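Local coordinates for carbohydrate binding family 6 (Clostridium thermocellum, PDB 5A8C), which acts as an alpha-L-arabinofuranosidase of glycoside hydrolase family 43, probably releasing terminal arabinofuranosyl residues from arabinose-containing polysaccharides or oligosaccharides, at residues Y176-I188 with A201-M215. Residues are numbered along the deposited sequence; the frame is centred on the assembly and turned at random.
Sequences YFGGNGQNNIRVI and AMTMSAPRFFEAAYM
Ile185 and Phe209 meet at the seam between two adjoining blades of the five-bladed beta-propeller: strands 176-178, 185-188 and 201-204 belong to one blade, and after the type II turn 206-209 and a corner at Glu211 the chain enters strand 212-215 of the next. Followed outward, Ile185 first sets CB 3.5 Å from Met204 O, then sends its branches apart. CG2 lies against Met204 CB. CG1, anti to the carbonyl carbon (chi1 -53°), stands 3.5 Å from the centroid of the Phe209 ring and 11° off its normal, a CH-pi contact over the face. The tip, Ile185 CD1, reaches beyond the CG side of the ring to Ala206 CB at 3.7 Å. Gly178 C and Gly181 O border the same ring near its plane, and the backbone N of Glu211 lies over the other face. Glu211 OE1 also hydrogen-bonds a bound Tris molecule, probably from the crystallisation liquor, that may mark a pocket. Farther along, Tyr176 bridges the blades: Met204 SD sits at its ring edge, 83° off the normal and 4.8 Å from the centroid, a Met-aromatic contact, while Met215 CB of the next blade approaches CE1 obliquely at 3.4 Å. Val187 CG2 covers one face of that ring, and Pro245 O accepts from its hydroxyl. Strands 185-188 and 201-204 pair antiparallel, Val187 and Met202 exchanging both backbone bonds. At Ile185 O the acceptor is shared, Met204 N and Arg186 NH1 arriving from opposite faces of the carbonyl plane. With NE bound to Val152 O, the guanidinium's orientation would be held by two acceptors in its plane, Ile185 O and Asn183 O, the latter 3.0 Å from Arg186 NH1.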
loop_
_atom_site.group_PDB
_atom_site.type_symbol
_atom_site.label_atom_id
_atom_site.label_comp_id
_atom_site.label_asym_id
_atom_site.label_seq_id
_atom_site.Cartn_x
_atom_site.Cartn_y
_atom_site.Cartn_z
ATOM N N TYR A 176 4.556 -7.716 5.738
ATOM C CA TYR A 176 5.458 -7.894 4.598
ATOM C C TYR A 176 6.069 -6.540 4.270
ATOM O O TYR A 176 5.375 -5.520 4.371
ATOM C CB TYR A 176 4.666 -8.425 3.371
ATOM C CG TYR A 176 3.954 -9.732 3.625
ATOM C CD1 TYR A 176 2.774 -9.808 4.356
ATOM C CD2 TYR A 176 4.489 -10.956 3.163
ATOM C CE1 TYR A 176 2.143 -11.008 4.621
ATOM C CE2 TYR A 176 3.839 -12.148 3.410
ATOM C CZ TYR A 176 2.674 -12.196 4.153
ATOM O OH TYR A 176 1.987 -13.335 4.424
ATOM N N PHE A 177 7.344 -6.485 3.898
ATOM C CA PHE A 177 7.982 -5.196 3.653
ATOM C C PHE A 177 9.259 -5.438 2.840
ATOM O O PHE A 177 9.647 -6.585 2.600
ATOM C CB PHE A 177 8.270 -4.447 4.977
ATOM C CG PHE A 177 9.177 -5.200 5.921
ATOM C CD1 PHE A 177 8.659 -6.166 6.777
ATOM C CD2 PHE A 177 10.511 -4.890 6.020
ATOM C CE1 PHE A 177 9.491 -6.834 7.692
ATOM C CE2 PHE A 177 11.346 -5.522 6.929
ATOM C CZ PHE A 177 10.815 -6.477 7.774
ATOM N N GLY A 178 9.883 -4.348 2.453
ATOM C CA GLY A 178 11.127 -4.436 1.708
ATOM C C GLY A 178 11.064 -3.712 0.382
ATOM O O GLY A 178 10.075 -3.064 0.019
ATOM N N GLY A 179 12.130 -3.845 -0.397
ATOM C CA GLY A 179 12.224 -3.173 -1.646
ATOM C C GLY A 179 13.573 -3.396 -2.307
ATOM O O GLY A 179 14.547 -3.726 -1.652
ATOM N N ASN A 180 13.596 -3.232 -3.618
ATOM C CA ASN A 180 14.793 -3.162 -4.437
ATOM C C ASN A 180 15.520 -4.502 -4.525
ATOM O O ASN A 180 16.720 -4.597 -4.279
ATOM C CB ASN A 180 15.755 -2.079 -3.975
ATOM C CG ASN A 180 16.820 -1.797 -4.974
ATOM O OD1 ASN A 180 16.621 -1.918 -6.174
ATOM N ND2 ASN A 180 17.977 -1.406 -4.493
ATOM N N GLY A 181 14.820 -5.550 -4.915
ATOM C CA GLY A 181 15.478 -6.824 -5.286
ATOM C C GLY A 181 14.616 -8.003 -5.044
ATOM O O GLY A 181 13.862 -8.081 -4.085
ATOM N N GLN A 182 14.814 -9.021 -5.907
ATOM C CA GLN A 182 14.102 -10.270 -5.827
ATOM C C GLN A 182 14.047 -10.857 -4.439
ATOM O O GLN A 182 13.022 -11.408 -4.032
ATOM C CB GLN A 182 14.718 -11.281 -6.794
ATOM C CG GLN A 182 14.140 -12.659 -6.705
ATOM C CD GLN A 182 14.946 -13.639 -7.497
ATOM O OE1 GLN A 182 14.938 -13.622 -8.712
ATOM N NE2 GLN A 182 15.668 -14.521 -6.815
ATOM N N ASN A 183 15.166 -10.834 -3.720
ATOM C CA ASN A 183 15.285 -11.466 -2.404
ATOM C C ASN A 183 15.258 -10.454 -1.261
ATOM O O ASN A 183 15.652 -10.790 -0.144
ATOM C CB ASN A 183 16.600 -12.300 -2.365
ATOM C CG ASN A 183 16.663 -13.271 -3.474
ATOM O OD1 ASN A 183 15.684 -13.965 -3.787
ATOM N ND2 ASN A 183 17.733 -13.240 -4.213
ATOM N N ASN A 184 14.795 -9.239 -1.545
ATOM C CA ASN A 184 14.714 -8.173 -0.569
ATOM C C ASN A 184 13.300 -7.977 -0.022
ATOM O O ASN A 184 12.955 -6.875 0.402
ATOM C CB ASN A 184 15.300 -6.861 -1.133
ATOM C CG ASN A 184 16.814 -6.821 -0.985
ATOM O OD1 ASN A 184 17.402 -7.539 -0.201
ATOM N ND2 ASN A 184 17.465 -5.934 -1.700
ATOM N N ILE A 185 12.527 -9.047 0.023
ATOM C CA ILE A 185 11.257 -9.064 0.737
ATOM C C ILE A 185 11.504 -9.677 2.107
ATOM O O ILE A 185 12.253 -10.660 2.271
ATOM C CB ILE A 185 10.215 -9.941 0.009
ATOM C CG1 ILE A 185 10.053 -9.572 -1.449
ATOM C CG2 ILE A 185 8.887 -9.898 0.758
ATOM C CD1 ILE A 185 9.401 -10.625 -2.290
ATOM N N ARG A 186 10.876 -9.099 3.115
ATOM C CA ARG A 186 10.865 -9.653 4.460
ATOM C C ARG A 186 9.431 -9.759 4.946
ATOM O O ARG A 186 8.558 -8.995 4.529
ATOM C CB ARG A 186 11.670 -8.781 5.417
ATOM C CG ARG A 186 13.144 -8.661 5.074
ATOM C CD ARG A 186 13.933 -9.943 5.272
ATOM N NE ARG A 186 15.351 -9.801 4.945
ATOM C CZ ARG A 186 15.870 -9.892 3.730
ATOM N NH1 ARG A 186 15.112 -10.140 2.685
ATOM N NH2 ARG A 186 17.178 -9.763 3.556
ATOM N N VAL A 187 9.189 -10.698 5.850
ATOM C CA VAL A 187 7.914 -10.800 6.529
ATOM C C VAL A 187 8.176 -11.113 7.991
ATOM O O VAL A 187 9.010 -11.957 8.325
ATOM C CB VAL A 187 6.955 -11.810 5.852
ATOM C CG1 VAL A 187 7.562 -13.221 5.733
ATOM C CG2 VAL A 187 5.620 -11.851 6.537
ATOM N N ILE A 188 7.475 -10.435 8.877
ATOM C CA ILE A 188 7.604 -10.642 10.317
ATOM C C ILE A 188 6.228 -10.755 10.943
ATOM O O ILE A 188 5.276 -10.089 10.522
ATOM C CB ILE A 188 8.435 -9.532 10.968
ATOM C CG1 ILE A 188 8.889 -9.915 12.408
ATOM C CG2 ILE A 188 7.727 -8.177 10.941
ATOM C CD1 ILE A 188 9.989 -9.024 12.940
ATOM N N ALA A 201 12.171 -11.618 11.522
ATOM C CA ALA A 201 11.739 -11.531 10.122
ATOM C C ALA A 201 12.328 -12.721 9.358
ATOM O O ALA A 201 13.369 -13.283 9.716
ATOM C CB ALA A 201 12.198 -10.225 9.508
ATOM N N MET A 202 11.627 -13.078 8.311
ATOM C CA MET A 202 12.111 -14.070 7.403
ATOM C C MET A 202 12.116 -13.504 5.988
ATOM O O MET A 202 11.459 -12.498 5.691
ATOM C CB MET A 202 11.437 -15.356 7.581
ATOM C CG MET A 202 10.150 -15.305 7.011
ATOM S SD MET A 202 9.121 -16.795 7.025
ATOM C CE MET A 202 8.735 -16.653 8.716
ATOM N N THR A 203 12.865 -14.156 5.109
ATOM C CA THR A 203 13.001 -13.718 3.739
ATOM C C THR A 203 12.059 -14.411 2.816
ATOM O O THR A 203 11.714 -15.586 2.989
ATOM C CB THR A 203 14.430 -13.997 3.254
ATOM O OG1 THR A 203 14.768 -15.374 3.175
ATOM C CG2 THR A 203 15.305 -13.147 4.085
ATOM N N MET A 204 11.565 -13.595 1.830
ATOM C CA MET A 204 10.813 -14.133 0.699
ATOM C C MET A 204 11.464 -13.671 -0.578
ATOM O O MET A 204 12.273 -12.754 -0.598
ATOM C CB MET A 204 9.335 -13.685 0.737
ATOM C CG MET A 204 8.557 -14.217 1.890
ATOM S SD MET A 204 6.907 -13.568 2.061
ATOM C CE MET A 204 6.206 -14.011 0.473
ATOM N N SER A 205 11.072 -14.295 -1.680
ATOM C CA SER A 205 11.579 -13.939 -2.991
ATOM C C SER A 205 10.434 -13.878 -4.009
ATOM O O SER A 205 9.528 -14.697 -3.992
ATOM C CB SER A 205 12.618 -14.963 -3.501
ATOM O OG SER A 205 13.650 -15.233 -2.582
ATOM N N ALA A 206 10.512 -12.878 -4.873
ATOM C CA ALA A 206 9.534 -12.752 -5.970
ATOM C C ALA A 206 10.260 -12.179 -7.161
ATOM O O ALA A 206 11.073 -11.273 -7.027
ATOM C CB ALA A 206 8.365 -11.817 -5.596
ATOM N N PRO A 207 9.929 -12.649 -8.379
ATOM C CA PRO A 207 10.653 -12.205 -9.544
ATOM C C PRO A 207 10.582 -10.683 -9.702
ATOM O O PRO A 207 9.497 -10.086 -9.738
ATOM C CB PRO A 207 9.937 -12.922 -10.693
ATOM C CG PRO A 207 9.275 -14.070 -10.108
ATOM C CD PRO A 207 8.938 -13.705 -8.718
ATOM N N ARG A 208 11.732 -10.051 -9.842
ATOM C CA ARG A 208 11.816 -8.651 -10.160
ATOM C C ARG A 208 11.174 -7.747 -9.087
ATOM O O ARG A 208 10.734 -6.634 -9.389
ATOM C CB ARG A 208 11.268 -8.382 -11.580
ATOM C CG ARG A 208 12.128 -9.081 -12.635
ATOM C CD ARG A 208 11.449 -9.250 -13.995
ATOM N NE ARG A 208 10.318 -10.167 -13.930
ATOM C CZ ARG A 208 9.049 -9.784 -13.880
ATOM N NH1 ARG A 208 8.695 -8.496 -13.866
ATOM N NH2 ARG A 208 8.138 -10.728 -13.771
ATOM N N PHE A 209 11.099 -8.214 -7.855
ATOM C CA PHE A 209 10.463 -7.419 -6.811
ATOM C C PHE A 209 11.130 -6.059 -6.658
ATOM O O PHE A 209 12.374 -5.969 -6.530
ATOM C CB PHE A 209 10.563 -8.170 -5.448
ATOM C CG PHE A 209 10.002 -7.401 -4.307
ATOM C CD1 PHE A 209 8.619 -7.262 -4.151
ATOM C CD2 PHE A 209 10.822 -6.779 -3.393
ATOM C CE1 PHE A 209 8.089 -6.534 -3.094
ATOM C CE2 PHE A 209 10.301 -6.075 -2.338
ATOM C CZ PHE A 209 8.934 -5.919 -2.200
ATOM N N PHE A 210 10.301 -5.010 -6.568
ATOM C CA PHE A 210 10.800 -3.655 -6.442
ATOM C C PHE A 210 10.261 -2.950 -5.218
ATOM O O PHE A 210 11.034 -2.363 -4.459
ATOM C CB PHE A 210 10.501 -2.870 -7.746
ATOM C CG PHE A 210 11.205 -1.581 -7.905
ATOM C CD1 PHE A 210 12.594 -1.524 -8.080
ATOM C CD2 PHE A 210 10.487 -0.390 -7.950
ATOM C CE1 PHE A 210 13.238 -0.310 -8.314
ATOM C CE2 PHE A 210 11.125 0.844 -8.146
ATOM C CZ PHE A 210 12.479 0.858 -8.355
ATOM N N GLU A 211 8.936 -2.916 -5.062
ATOM C CA GLU A 211 8.382 -2.265 -3.863
ATOM C C GLU A 211 6.898 -2.708 -3.740
ATOM O O GLU A 211 6.467 -3.592 -4.477
ATOM C CB GLU A 211 8.596 -0.733 -3.897
ATOM C CG GLU A 211 7.917 -0.139 -5.072
ATOM C CD GLU A 211 8.412 1.312 -5.498
ATOM O OE1 GLU A 211 9.087 2.076 -4.744
ATOM O OE2 GLU A 211 7.882 1.692 -6.573
ATOM N N ALA A 212 6.192 -2.122 -2.779
ATOM C CA ALA A 212 4.727 -2.298 -2.730
ATOM C C ALA A 212 4.250 -3.692 -2.333
ATOM O O ALA A 212 3.148 -4.088 -2.734
ATOM C CB ALA A 212 4.018 -1.791 -3.984
ATOM N N ALA A 213 5.002 -4.417 -1.510
ATOM C CA ALA A 213 4.550 -5.739 -1.060
ATOM C C ALA A 213 3.116 -5.669 -0.488
ATOM O O ALA A 213 2.788 -4.806 0.324
ATOM C CB ALA A 213 5.485 -6.285 0.007
ATOM N N TYR A 214 2.333 -6.696 -0.807
ATOM C CA TYR A 214 0.928 -6.715 -0.397
ATOM C C TYR A 214 0.480 -8.154 -0.274
ATOM O O TYR A 214 0.838 -9.000 -1.102
ATOM C CB TYR A 214 0.055 -5.953 -1.418
ATOM C CG TYR A 214 -1.318 -5.621 -0.936
ATOM C CD1 TYR A 214 -1.552 -4.466 -0.237
ATOM C CD2 TYR A 214 -2.354 -6.508 -1.129
ATOM C CE1 TYR A 214 -2.855 -4.160 0.203
ATOM C CE2 TYR A 214 -3.649 -6.222 -0.679
ATOM C CZ TYR A 214 -3.846 -5.061 0.014
ATOM O OH TYR A 214 -5.136 -4.751 0.441
ATOM N N MET A 215 -0.307 -8.453 0.754
ATOM C CA MET A 215 -0.868 -9.777 0.962
ATOM C C MET A 215 -2.369 -9.712 1.138
ATOM O O MET A 215 -2.861 -8.886 1.918
ATOM C CB MET A 215 -0.221 -10.400 2.200
ATOM C CG MET A 215 -0.766 -11.768 2.625
ATOM S SD MET A 215 -0.772 -13.033 1.355
ATOM C CE MET A 215 0.973 -13.060 0.890
HETATM O O HOH W 1 7.288 -3.712 0.219
HETATM O O HOH W 2 14.160 -11.482 -10.287
HETATM O O HOH W 3 15.271 -14.135 -0.203
#